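Local coordinates for protein Rab GDP dissociation inhibitor alpha (Naegleria fowleri, PDB 6C87) that probably binds prenylated Rab GTPases in their GDP-bound form, slowing nucleotide release and keeping them soluble for recycling between membranes and cytosol, at residues Ser296-Lys301 with Asp407-Ser412; Val302-Lys307 with Asp396-Leu401; Cys25-Leu30 with Asp430-Ile435; Ile363-Val368 with Tyr415-His420. All coordinates share one frame; numbering follows the deposited sequence.

In the fold
Seven of the eight segments lie after residue 295; residues 25-30 of contact 3 come from the beginning of the chain. Contact 1 backs 409-411, one of the outermost strands of the five-stranded parallel sheet, a Rossmann-like layer, and contact 3, about 14 Å away between centres, pairs helices 22-33 and 422-436, which lie against that sheet. Contacts 2 and 4, about 15 Å apart, share the mixed sheet through neighbouring strands 302-315 and 360-367. Contacts 1 and 2, only about 11 Å apart, touch at K301 and L401, while 407-412 leads into 415-420 and then 430-435. The C-terminal part of the chain thus ties the two sheets together.

Contact 1 of 4, residues Ser296-Lys301 with Asp407-Ser412; sequences SYFPEK and DGVFIS
K301 lies across strand 409-411, touching it at CB, CD and CE before NZ meets D407. Its CB rests 3.6 Å from CD1 of I411; farther out, CD passes V409 CG1 at 4.0 Å and CE comes equally close to V409 CG2, the two chains crossing at about a right angle. A bend at the last torsion (chi4 -89°) then carries NZ to a salt bridge with D407 OD2, 2.8 Å away, using that oxygen's anti lone pair. Lysine suits the place because its methylenes can lie on apolar side chains while the charge ends at a carboxylate. The other D407 oxygen, OD1, takes a weak bond from V409 N, and the turn between them passes through G408 at a positive phi (81°) that suits glycine. Beside the lysine, F298 offers one face to V409, whose CG1 stands 3.7 Å from the ring centroid, almost on the normal, in a CH-pi contact. Y297 CB lies over the opposite face, and I411 CG1 approaches CD2 of F298 obliquely at 3.6 Å. Strand 409-411 edges the parallel, Rossmann-like sheet, paired with strand 290-293, whose V291 touches F298 and V409, while F410 points toward helix 422-436.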
loop_
_atom_site.group_PDB
_atom_site.type_symbol
_atom_site.label_atom_id
_atom_site.label_comp_id
_atom_site.label_asym_id
_atom_site.label_seq_id
_atom_site.Cartn_x
_atom_site.Cartn_y
_atom_site.Cartn_z
ATOM N N SER A 296 -31.602 3.607 12.698
ATOM C CA SER A 296 -32.719 3.946 13.580
ATOM C C SER A 296 -32.461 5.194 14.417
ATOM O O SER A 296 -33.415 5.795 14.919
ATOM C CB SER A 296 -33.055 2.771 14.504
ATOM O OG SER A 296 -32.069 2.591 15.502
ATOM N N TYR A 297 -31.204 5.591 14.591
ATOM C CA TYR A 297 -30.872 6.760 15.394
ATOM C C TYR A 297 -30.907 8.058 14.605
ATOM O O TYR A 297 -30.892 9.131 15.216
ATOM C CB TYR A 297 -29.485 6.592 16.033
ATOM C CG TYR A 297 -29.465 5.581 17.160
ATOM C CD1 TYR A 297 -29.749 5.968 18.459
ATOM C CD2 TYR A 297 -29.177 4.240 16.922
ATOM C CE1 TYR A 297 -29.747 5.063 19.492
ATOM C CE2 TYR A 297 -29.170 3.322 17.953
ATOM C CZ TYR A 297 -29.459 3.745 19.240
ATOM O OH TYR A 297 -29.462 2.853 20.286
ATOM N N PHE A 298 -30.955 7.989 13.277
ATOM C CA PHE A 298 -30.921 9.170 12.414
ATOM C C PHE A 298 -31.997 9.059 11.341
ATOM O O PHE A 298 -31.692 8.936 10.149
ATOM C CB PHE A 298 -29.535 9.346 11.790
ATOM C CG PHE A 298 -28.411 9.093 12.747
ATOM C CD1 PHE A 298 -27.998 10.090 13.632
ATOM C CD2 PHE A 298 -27.775 7.859 12.777
ATOM C CE1 PHE A 298 -26.968 9.867 14.532
ATOM C CE2 PHE A 298 -26.739 7.623 13.668
ATOM C CZ PHE A 298 -26.332 8.631 14.550
ATOM N N PRO A 299 -33.274 9.114 11.733
ATOM C CA PRO A 299 -34.348 8.961 10.737
ATOM C C PRO A 299 -34.284 9.988 9.625
ATOM O O PRO A 299 -34.633 9.672 8.480
ATOM C CB PRO A 299 -35.628 9.132 11.571
ATOM C CG PRO A 299 -35.209 8.905 12.987
ATOM C CD PRO A 299 -33.806 9.407 13.074
ATOM N N GLU A 300 -33.845 11.207 9.926
ATOM C CA GLU A 300 -33.799 12.263 8.926
ATOM C C GLU A 300 -32.587 12.169 8.008
ATOM O O GLU A 300 -32.520 12.916 7.030
ATOM C CB GLU A 300 -33.828 13.631 9.609
ATOM N N LYS A 301 -31.651 11.256 8.265
ATOM C CA LYS A 301 -30.425 11.169 7.477
ATOM C C LYS A 301 -30.314 9.876 6.675
ATOM O O LYS A 301 -29.237 9.576 6.148
ATOM C CB LYS A 301 -29.199 11.312 8.378
ATOM C CG LYS A 301 -29.166 12.589 9.185
ATOM C CD LYS A 301 -27.773 12.819 9.741
ATOM C CE LYS A 301 -27.645 14.212 10.327
ATOM N NZ LYS A 301 -27.211 15.189 9.294
ATOM N N ASP A 407 -20.965 16.183 7.826
ATOM C CA ASP A 407 -21.626 16.455 9.095
ATOM C C ASP A 407 -21.064 15.681 10.282
ATOM O O ASP A 407 -21.438 15.982 11.422
ATOM C CB ASP A 407 -23.131 16.168 8.985
ATOM C CG ASP A 407 -23.418 14.766 8.510
ATOM O OD1 ASP A 407 -22.482 14.096 8.020
ATOM O OD2 ASP A 407 -24.583 14.334 8.629
ATOM N N GLY A 408 -20.176 14.714 10.057
ATOM C CA GLY A 408 -19.644 13.916 11.142
ATOM C C GLY A 408 -20.532 12.787 11.617
ATOM O O GLY A 408 -20.235 12.186 12.656
ATOM N N VAL A 409 -21.610 12.480 10.901
ATOM C CA VAL A 409 -22.540 11.419 11.278
ATOM C C VAL A 409 -22.327 10.253 10.325
ATOM O O VAL A 409 -22.706 10.322 9.149
ATOM C CB VAL A 409 -24.000 11.888 11.242
ATOM C CG1 VAL A 409 -24.921 10.773 11.714
ATOM C CG2 VAL A 409 -24.184 13.132 12.083
ATOM N N PHE A 410 -21.734 9.176 10.830
ATOM C CA PHE A 410 -21.411 8.002 10.028
ATOM C C PHE A 410 -22.422 6.907 10.347
ATOM O O PHE A 410 -22.443 6.375 11.463
ATOM C CB PHE A 410 -19.975 7.560 10.298
ATOM C CG PHE A 410 -18.971 8.636 10.025
ATOM C CD1 PHE A 410 -18.620 9.541 11.011
ATOM C CD2 PHE A 410 -18.412 8.777 8.766
ATOM C CE1 PHE A 410 -17.708 10.555 10.755
ATOM C CE2 PHE A 410 -17.499 9.786 8.500
ATOM C CZ PHE A 410 -17.148 10.677 9.500
ATOM N N ILE A 411 -23.259 6.575 9.363
ATOM C CA ILE A 411 -24.396 5.680 9.549
ATOM C C ILE A 411 -24.148 4.376 8.802
ATOM O O ILE A 411 -23.644 4.377 7.671
ATOM C CB ILE A 411 -25.712 6.335 9.083
ATOM C CG1 ILE A 411 -25.842 7.737 9.685
ATOM C CG2 ILE A 411 -26.905 5.470 9.460
ATOM C CD1 ILE A 411 -27.061 8.503 9.209
ATOM N N SER A 412 -24.496 3.263 9.444
ATOM C CA SER A 412 -24.372 1.955 8.824
ATOM C C SER A 412 -25.594 1.649 7.964
ATOM O O SER A 412 -26.656 2.262 8.097
ATOM C CB SER A 412 -24.218 0.862 9.882
ATOM O OG SER A 412 -25.366 0.792 10.726
#

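Contact 2 of 4, residues Val302-Lys307 with Asp396-Leu401; sequences VRKTGK and DTYAPL
Two antiparallel neighbours of the mixed sheet, strands 302-315 and 389-400, pair here through a ladder interrupted by a beta bulge at T305-G306 opposite T397, after which K307 pairs with D396. R303 and A399 form a hydrogen-bonded pair: R303 N gives to A399 O at 3.0 Å, and A399 N returns a bond to R303 O at 3.1 Å. Farther along, T397 faces two residues instead of one. Its O accepts from T305 N (2.8 Å) while its N donates to G306 O (2.9 Å), and each donor stands well above the plane of the carbonyl it meets, by about 40°. G306 carries backbone angles that glycine alone tolerates easily, which lets the extra residue fit. The two threonines add a side-chain bond, T305 OG1 to T397 OG1 at 2.7 Å, possible because both hydroxyls sit between backbone N and carbonyl carbon. The methyl of T305, CG2, meanwhile packs on A399 CB at 3.6 Å, and a water bonded to that threonine's OG1 donates a weak bond to Y398 O. On the face bearing K304 and Y398, the start of the lysine chain, CA and CB, lies obliquely by the tyrosine ring, and the rest runs on to a long salt bridge, NZ to D396 OD1 at 3.5 Å. V302 CG2 touches CD2 of Y398 at 3.9 Å, crossing it at about a right angle. Next to the pair, V302 and P400 reach I411 of strand 409-411, Y398 N bonds to S414 OG, and K307 bonds through its backbone to V368 of segment 363-368.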
loop_
_atom_site.group_PDB
_atom_site.type_symbol
_atom_site.label_atom_id
_atom_site.label_comp_id
_atom_site.label_asym_id
_atom_site.label_seq_id
_atom_site.Cartn_x
_atom_site.Cartn_y
_atom_site.Cartn_z
ATOM N N VAL A 302 -31.394 9.108 6.558
ATOM C CA VAL A 302 -31.379 7.865 5.806
ATOM C C VAL A 302 -32.592 7.830 4.883
ATOM O O VAL A 302 -33.511 8.641 4.993
ATOM C CB VAL A 302 -31.349 6.628 6.727
ATOM C CG1 VAL A 302 -30.033 6.580 7.496
ATOM C CG2 VAL A 302 -32.536 6.641 7.672
ATOM N N ARG A 303 -32.562 6.886 3.944
ATOM C CA ARG A 303 -33.661 6.636 3.026
ATOM C C ARG A 303 -33.959 5.144 3.009
ATOM O O ARG A 303 -33.055 4.313 3.134
ATOM C CB ARG A 303 -33.332 7.120 1.603
ATOM C CG ARG A 303 -32.099 6.446 1.021
ATOM C CD ARG A 303 -31.865 6.762 -0.450
ATOM N NE ARG A 303 -30.795 5.923 -0.996
ATOM C CZ ARG A 303 -30.983 4.752 -1.605
ATOM N NH1 ARG A 303 -32.209 4.268 -1.766
ATOM N NH2 ARG A 303 -29.941 4.062 -2.060
ATOM N N LYS A 304 -35.233 4.811 2.828
ATOM C CA LYS A 304 -35.635 3.415 2.741
ATOM C C LYS A 304 -35.065 2.790 1.479
ATOM O O LYS A 304 -35.131 3.380 0.400
ATOM C CB LYS A 304 -37.159 3.287 2.722
ATOM C CG LYS A 304 -37.662 1.868 2.936
ATOM C CD LYS A 304 -39.109 1.803 3.400
ATOM C CE LYS A 304 -39.788 0.576 2.770
ATOM N NZ LYS A 304 -41.261 0.480 2.999
ATOM N N THR A 305 -34.475 1.607 1.614
ATOM C CA THR A 305 -33.966 0.895 0.455
ATOM C C THR A 305 -34.777 -0.346 0.111
ATOM O O THR A 305 -34.556 -0.926 -0.953
ATOM C CB THR A 305 -32.504 0.495 0.664
ATOM O OG1 THR A 305 -32.410 -0.384 1.789
ATOM C CG2 THR A 305 -31.649 1.737 0.890
ATOM N N GLY A 306 -35.712 -0.749 0.955
ATOM C CA GLY A 306 -36.546 -1.896 0.677
ATOM C C GLY A 306 -36.973 -2.569 1.965
ATOM O O GLY A 306 -36.993 -1.952 3.028
ATOM N N LYS A 307 -37.345 -3.838 1.825
ATOM C CA LYS A 307 -37.730 -4.697 2.932
ATOM C C LYS A 307 -37.005 -6.028 2.807
ATOM O O LYS A 307 -36.621 -6.453 1.714
ATOM C CB LYS A 307 -39.238 -4.974 2.968
ATOM C CG LYS A 307 -40.121 -3.825 3.357
ATOM C CD LYS A 307 -41.577 -4.262 3.260
ATOM C CE LYS A 307 -42.515 -3.238 3.849
ATOM N NZ LYS A 307 -43.698 -3.934 4.425
ATOM N N ASP A 396 -37.727 -3.179 7.531
ATOM C CA ASP A 396 -37.348 -2.174 6.555
ATOM C C ASP A 396 -35.832 -2.003 6.559
ATOM O O ASP A 396 -35.184 -2.075 7.611
ATOM C CB ASP A 396 -38.032 -0.846 6.883
ATOM C CG ASP A 396 -39.546 -0.902 6.715
ATOM O OD1 ASP A 396 -40.032 -1.412 5.685
ATOM O OD2 ASP A 396 -40.258 -0.435 7.623
ATOM N N THR A 397 -35.269 -1.758 5.382
ATOM C CA THR A 397 -33.838 -1.546 5.236
ATOM C C THR A 397 -33.570 -0.095 4.851
ATOM O O THR A 397 -34.387 0.555 4.185
ATOM C CB THR A 397 -33.241 -2.504 4.195
ATOM O OG1 THR A 397 -33.882 -2.319 2.930
ATOM C CG2 THR A 397 -33.468 -3.929 4.630
ATOM N N TYR A 398 -32.432 0.424 5.309
ATOM C CA TYR A 398 -32.120 1.830 5.103
ATOM C C TYR A 398 -30.652 1.992 4.757
ATOM O O TYR A 398 -29.812 1.144 5.073
ATOM C CB TYR A 398 -32.434 2.688 6.336
ATOM C CG TYR A 398 -33.889 2.716 6.742
ATOM C CD1 TYR A 398 -34.407 1.754 7.610
ATOM C CD2 TYR A 398 -34.748 3.694 6.256
ATOM C CE1 TYR A 398 -35.736 1.770 7.986
ATOM C CE2 TYR A 398 -36.081 3.721 6.628
ATOM C CZ TYR A 398 -36.571 2.758 7.494
ATOM O OH TYR A 398 -37.899 2.779 7.867
ATOM N N ALA A 399 -30.350 3.130 4.145
ATOM C CA ALA A 399 -28.994 3.511 3.804
ATOM C C ALA A 399 -28.869 5.020 3.996
ATOM O O ALA A 399 -29.828 5.753 3.749
ATOM C CB ALA A 399 -28.638 3.138 2.358
ATOM N N PRO A 400 -27.700 5.488 4.432
ATOM C CA PRO A 400 -27.537 6.924 4.701
ATOM C C PRO A 400 -27.510 7.754 3.430
ATOM O O PRO A 400 -27.136 7.280 2.355
ATOM C CB PRO A 400 -26.194 6.991 5.436
ATOM C CG PRO A 400 -25.460 5.764 4.984
ATOM C CD PRO A 400 -26.502 4.717 4.799
ATOM N N LEU A 401 -27.934 9.015 3.569
ATOM C CA LEU A 401 -27.922 9.940 2.441
ATOM C C LEU A 401 -26.516 10.451 2.139
ATOM O O LEU A 401 -26.140 10.589 0.970
ATOM C CB LEU A 401 -28.851 11.119 2.728
ATOM C CG LEU A 401 -30.319 10.805 3.016
ATOM C CD1 LEU A 401 -31.028 12.030 3.595
ATOM C CD2 LEU A 401 -31.010 10.327 1.762
HETATM O O HOH W 1 -29.821 -0.583 2.687
#

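Contact 3 of 4, residues Cys25-Leu30 with Asp430-Ile435; sequences CVISGL and DIYERI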
loop_
_atom_site.group_PDB
_atom_site.type_symbol
_atom_site.label_atom_id
_atom_site.label_comp_id
_atom_site.label_asym_id
_atom_site.label_seq_id
_atom_site.Cartn_x
_atom_site.Cartn_y
_atom_site.Cartn_z
ATOM N N CYS A 25 -20.501 -2.416 16.714
ATOM C CA CYS A 25 -19.563 -3.012 17.659
ATOM C C CYS A 25 -18.159 -3.104 17.069
ATOM O O CYS A 25 -17.169 -2.875 17.772
ATOM C CB CYS A 25 -20.062 -4.393 18.089
ATOM S SG CYS A 25 -21.539 -4.379 19.157
ATOM N N VAL A 26 -18.052 -3.455 15.782
ATOM C CA VAL A 26 -16.750 -3.591 15.139
ATOM C C VAL A 26 -16.108 -2.225 14.918
ATOM O O VAL A 26 -14.898 -2.053 15.114
ATOM C CB VAL A 26 -16.887 -4.365 13.818
ATOM C CG1 VAL A 26 -15.552 -4.387 13.076
ATOM C CG2 VAL A 26 -17.370 -5.783 14.090
ATOM N N ILE A 27 -16.894 -1.240 14.479
ATOM C CA ILE A 27 -16.364 0.112 14.334
ATOM C C ILE A 27 -15.893 0.644 15.685
ATOM O O ILE A 27 -14.801 1.219 15.800
ATOM C CB ILE A 27 -17.421 1.029 13.683
ATOM C CG1 ILE A 27 -17.592 0.677 12.206
ATOM C CG2 ILE A 27 -17.018 2.496 13.795
ATOM C CD1 ILE A 27 -16.349 0.942 11.380
ATOM N N SER A 28 -16.700 0.441 16.732
ATOM C CA SER A 28 -16.321 0.881 18.072
ATOM C C SER A 28 -15.033 0.208 18.543
ATOM O O SER A 28 -14.144 0.871 19.094
ATOM C CB SER A 28 -17.466 0.595 19.040
ATOM O OG SER A 28 -17.140 0.960 20.366
ATOM N N GLY A 29 -14.906 -1.103 18.313
ATOM C CA GLY A 29 -13.695 -1.809 18.710
ATOM C C GLY A 29 -12.462 -1.358 17.949
ATOM O O GLY A 29 -11.383 -1.207 18.532
ATOM N N LEU A 30 -12.597 -1.150 16.636
ATOM C CA LEU A 30 -11.473 -0.666 15.839
ATOM C C LEU A 30 -11.011 0.707 16.308
ATOM O O LEU A 30 -9.804 0.979 16.368
ATOM C CB LEU A 30 -11.856 -0.622 14.361
ATOM C CG LEU A 30 -11.896 -1.958 13.624
ATOM C CD1 LEU A 30 -12.532 -1.764 12.273
ATOM C CD2 LEU A 30 -10.488 -2.516 13.481
ATOM N N ASP A 430 -15.881 0.475 4.674
ATOM C CA ASP A 430 -16.236 1.758 4.092
ATOM C C ASP A 430 -16.453 2.802 5.180
ATOM O O ASP A 430 -15.949 3.927 5.083
ATOM C CB ASP A 430 -17.464 1.608 3.200
ATOM C CG ASP A 430 -17.869 2.910 2.567
ATOM O OD1 ASP A 430 -16.998 3.548 1.926
ATOM O OD2 ASP A 430 -19.057 3.273 2.680
ATOM N N ILE A 431 -17.197 2.440 6.231
ATOM C CA ILE A 431 -17.432 3.362 7.343
ATOM C C ILE A 431 -16.112 3.804 7.966
ATOM O O ILE A 431 -15.896 4.993 8.235
ATOM C CB ILE A 431 -18.356 2.712 8.389
ATOM C CG1 ILE A 431 -19.778 2.571 7.836
ATOM C CG2 ILE A 431 -18.349 3.512 9.688
ATOM C CD1 ILE A 431 -20.616 1.534 8.581
ATOM N N TYR A 432 -15.207 2.853 8.199
ATOM C CA TYR A 432 -13.941 3.199 8.838
ATOM C C TYR A 432 -13.089 4.077 7.932
ATOM O O TYR A 432 -12.403 4.990 8.409
ATOM C CB TYR A 432 -13.182 1.933 9.247
ATOM C CG TYR A 432 -12.096 2.209 10.258
ATOM C CD1 TYR A 432 -12.414 2.510 11.577
ATOM C CD2 TYR A 432 -10.749 2.169 9.899
ATOM C CE1 TYR A 432 -11.423 2.769 12.512
ATOM C CE2 TYR A 432 -9.746 2.429 10.828
ATOM C CZ TYR A 432 -10.092 2.729 12.135
ATOM O OH TYR A 432 -9.114 2.991 13.071
ATOM N N GLU A 433 -13.131 3.830 6.622
ATOM C CA GLU A 433 -12.410 4.697 5.693
ATOM C C GLU A 433 -13.004 6.102 5.682
ATOM O O GLU A 433 -12.268 7.096 5.625
ATOM C CB GLU A 433 -12.443 4.102 4.291
ATOM C CG GLU A 433 -11.495 2.953 4.078
ATOM C CD GLU A 433 -11.655 2.360 2.704
ATOM O OE1 GLU A 433 -12.677 2.681 2.057
ATOM O OE2 GLU A 433 -10.775 1.583 2.271
ATOM N N ARG A 434 -14.335 6.201 5.748
ATOM C CA ARG A 434 -14.985 7.503 5.816
ATOM C C ARG A 434 -14.619 8.240 7.095
ATOM O O ARG A 434 -14.487 9.469 7.085
ATOM C CB ARG A 434 -16.501 7.335 5.719
ATOM C CG ARG A 434 -17.008 6.978 4.332
ATOM C CD ARG A 434 -18.155 5.985 4.406
ATOM N NE ARG A 434 -19.246 6.491 5.225
ATOM C CZ ARG A 434 -20.301 5.773 5.593
ATOM N NH1 ARG A 434 -20.417 4.509 5.209
ATOM N NH2 ARG A 434 -21.249 6.323 6.342
ATOM N N ILE A 435 -14.426 7.510 8.196
ATOM C CA ILE A 435 -14.079 8.154 9.459
ATOM C C ILE A 435 -12.652 8.695 9.411
ATOM O O ILE A 435 -12.413 9.879 9.673
ATOM C CB ILE A 435 -14.267 7.164 10.627
ATOM C CG1 ILE A 435 -15.747 6.850 10.832
ATOM C CG2 ILE A 435 -13.662 7.720 11.911
ATOM C CD1 ILE A 435 -15.990 5.685 11.758
#
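I27 and L30, one turn apart on helix 22-33, meet three side chains of helix 422-436. The short helical segments cross at -42°, their axes 10.6 Å apart, a spacing bridged by branched and aromatic side chains. D430 begins the second segment turned away from the contact; its OD2 receives R434 NH1 at 3.1 Å, from above the carboxylate plane, in a salt bridge spanning one turn on the helix's other side. I431 follows and directs its CG2 branch at the partner helix, where it meets I27 CD1 at 3.7 Å while the two side chains cross obliquely. At Y432 the same I27 methyl lies 3.9 Å from CB and near the plane of the ring, at its edge. With CG anti to the backbone N (chi1 -163°), the ring swings on toward L30, so that CE1 approaches L30 CB at 3.9 Å. A tyrosine suits this partly exposed position: its carbons pack on I27 and L30, while its polar hydroxyl is tolerable near the surface. A turn beyond I431, I435 extends CD1 to the second branch of I27, CG2, also at 3.9 Å; the two arms of I27 thus serve three partners. Both helices lie against the parallel sheet, helix 22-33 following strand 15-18 as in a Rossmann-like fold: I27 and I435 rest on V292 of strand 290-293, while L30 also touches I98 and T102 of helix 94-102.

Contact 4 of 4, residues Ile363-Val368 with Tyr415-His420; sequences IVSTTV and YDATTH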
loop_
_atom_site.group_PDB
_atom_site.type_symbol
_atom_site.label_atom_id
_atom_site.label_comp_id
_atom_site.label_asym_id
_atom_site.label_seq_id
_atom_site.Cartn_x
_atom_site.Cartn_y
_atom_site.Cartn_z
ATOM N N ILE A 363 -33.519 -20.439 9.118
ATOM C CA ILE A 363 -33.997 -19.084 8.901
ATOM C C ILE A 363 -33.918 -18.790 7.412
ATOM O O ILE A 363 -32.856 -18.937 6.796
ATOM C CB ILE A 363 -33.212 -18.071 9.748
ATOM C CG1 ILE A 363 -33.384 -18.456 11.229
ATOM C CG2 ILE A 363 -33.719 -16.651 9.492
ATOM C CD1 ILE A 363 -32.897 -17.449 12.237
ATOM N N VAL A 364 -35.056 -18.414 6.832
ATOM C CA VAL A 364 -35.188 -18.155 5.406
ATOM C C VAL A 364 -35.264 -16.648 5.209
ATOM O O VAL A 364 -36.033 -15.965 5.897
ATOM C CB VAL A 364 -36.430 -18.851 4.827
ATOM C CG1 VAL A 364 -36.464 -18.693 3.309
ATOM C CG2 VAL A 364 -36.453 -20.316 5.244
ATOM N N SER A 365 -34.458 -16.123 4.289
ATOM C CA SER A 365 -34.388 -14.685 4.113
ATOM C C SER A 365 -34.319 -14.331 2.635
ATOM O O SER A 365 -33.652 -15.008 1.847
ATOM C CB SER A 365 -33.174 -14.102 4.853
ATOM O OG SER A 365 -31.963 -14.557 4.276
ATOM N N THR A 366 -34.993 -13.244 2.275
ATOM C CA THR A 366 -34.893 -12.714 0.929
ATOM C C THR A 366 -35.359 -11.270 0.954
ATOM O O THR A 366 -36.049 -10.834 1.877
ATOM C CB THR A 366 -35.712 -13.538 -0.077
ATOM O OG1 THR A 366 -35.358 -13.153 -1.411
ATOM C CG2 THR A 366 -37.204 -13.335 0.130
ATOM N N THR A 367 -34.935 -10.526 -0.059
ATOM C CA THR A 367 -35.467 -9.194 -0.272
ATOM C C THR A 367 -36.914 -9.312 -0.726
ATOM O O THR A 367 -37.249 -10.161 -1.552
ATOM C CB THR A 367 -34.632 -8.448 -1.311
ATOM O OG1 THR A 367 -33.314 -8.215 -0.793
ATOM C CG2 THR A 367 -35.279 -7.125 -1.706
ATOM N N VAL A 368 -37.777 -8.470 -0.159
ATOM C CA VAL A 368 -39.202 -8.521 -0.465
ATOM C C VAL A 368 -39.440 -7.923 -1.842
ATOM O O VAL A 368 -38.988 -6.809 -2.137
ATOM C CB VAL A 368 -40.006 -7.775 0.613
ATOM C CG1 VAL A 368 -41.479 -7.784 0.280
ATOM C CG2 VAL A 368 -39.757 -8.393 1.987
ATOM N N TYR A 415 -28.867 -4.597 7.558
ATOM C CA TYR A 415 -28.315 -5.866 7.113
ATOM C C TYR A 415 -29.179 -6.432 5.991
ATOM O O TYR A 415 -30.408 -6.496 6.108
ATOM C CB TYR A 415 -28.209 -6.837 8.287
ATOM C CG TYR A 415 -27.296 -6.301 9.356
ATOM C CD1 TYR A 415 -25.926 -6.249 9.154
ATOM C CD2 TYR A 415 -27.802 -5.826 10.559
ATOM C CE1 TYR A 415 -25.078 -5.742 10.121
ATOM C CE2 TYR A 415 -26.963 -5.325 11.536
ATOM C CZ TYR A 415 -25.599 -5.278 11.313
ATOM O OH TYR A 415 -24.747 -4.771 12.280
ATOM N N ASP A 416 -28.531 -6.832 4.899
ATOM C CA ASP A 416 -29.246 -7.395 3.766
ATOM C C ASP A 416 -29.605 -8.849 4.055
ATOM O O ASP A 416 -29.278 -9.403 5.113
ATOM C CB ASP A 416 -28.427 -7.223 2.483
ATOM C CG ASP A 416 -27.099 -7.995 2.491
ATOM O OD1 ASP A 416 -26.938 -8.982 3.241
ATOM O OD2 ASP A 416 -26.184 -7.581 1.746
ATOM N N ALA A 417 -30.284 -9.474 3.089
ATOM C CA ALA A 417 -30.853 -10.803 3.286
ATOM C C ALA A 417 -29.812 -11.918 3.282
ATOM O O ALA A 417 -30.109 -13.016 3.765
ATOM C CB ALA A 417 -31.898 -11.084 2.207
ATOM N N THR A 418 -28.613 -11.673 2.760
ATOM C CA THR A 418 -27.618 -12.732 2.659
ATOM C C THR A 418 -27.316 -13.331 4.028
ATOM O O THR A 418 -27.349 -12.650 5.059
ATOM C CB THR A 418 -26.321 -12.207 2.033
ATOM O OG1 THR A 418 -25.661 -11.312 2.943
ATOM C CG2 THR A 418 -26.623 -11.468 0.732
ATOM N N THR A 419 -27.010 -14.629 4.022
ATOM C CA THR A 419 -26.620 -15.363 5.217
ATOM C C THR A 419 -25.104 -15.543 5.303
ATOM O O THR A 419 -24.621 -16.538 5.853
ATOM C CB THR A 419 -27.326 -16.719 5.264
ATOM O OG1 THR A 419 -27.224 -17.357 3.984
ATOM C CG2 THR A 419 -28.787 -16.536 5.596
ATOM N N HIS A 420 -24.344 -14.604 4.746
ATOM C CA HIS A 420 -22.911 -14.511 4.979
ATOM C C HIS A 420 -22.568 -13.036 5.165
ATOM O O HIS A 420 -23.380 -12.152 4.877
ATOM C CB HIS A 420 -22.100 -15.173 3.854
ATOM C CG HIS A 420 -22.599 -14.872 2.476
ATOM N ND1 HIS A 420 -22.300 -13.699 1.816
ATOM C CD2 HIS A 420 -23.368 -15.596 1.628
ATOM C CE1 HIS A 420 -22.860 -13.716 0.620
ATOM N NE2 HIS A 420 -23.516 -14.854 0.481
HETATM O O HOH W 2 -31.374 -7.923 0.987
#
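S365 and A417 make the close part of this contact. The serine hydroxyl, held between backbone N and carbonyl carbon (chi1 66°), donates from OG to A417 O; the modelled separation is 2.5 Å. A small polar residue suits a buried strand position where a loop carbonyl needs a donor. A417 places CB 3.6 Å from T366 CA, right against the strand backbone, where a bare methyl fits. T419 adds a slacker touch, its CG2 lying 4.0 Å from S365 OG while its hydroxyl bonds to Q329. The contact joins strand 360-367 of the mixed sheet to the loop that runs from strand 409-411, the last of the parallel sheet, into helix 422-436. Around A417 the loop is braced from within: T418 OG1 donates to D416 OD1 at 2.7 Å, on the syn side, 27° out of the carboxylate plane, and T418 N adds a weak bond to the same oxygen, as in an Asx turn. K87 forms a salt bridge with this carboxylate. Toward partly exposed T367 the contact thins to A417 CB, 3.8 Å from T367 N, and a water bridges the polar groups, standing 2.6 Å from T367 OG1 and accepting from A417 N at 2.8 Å.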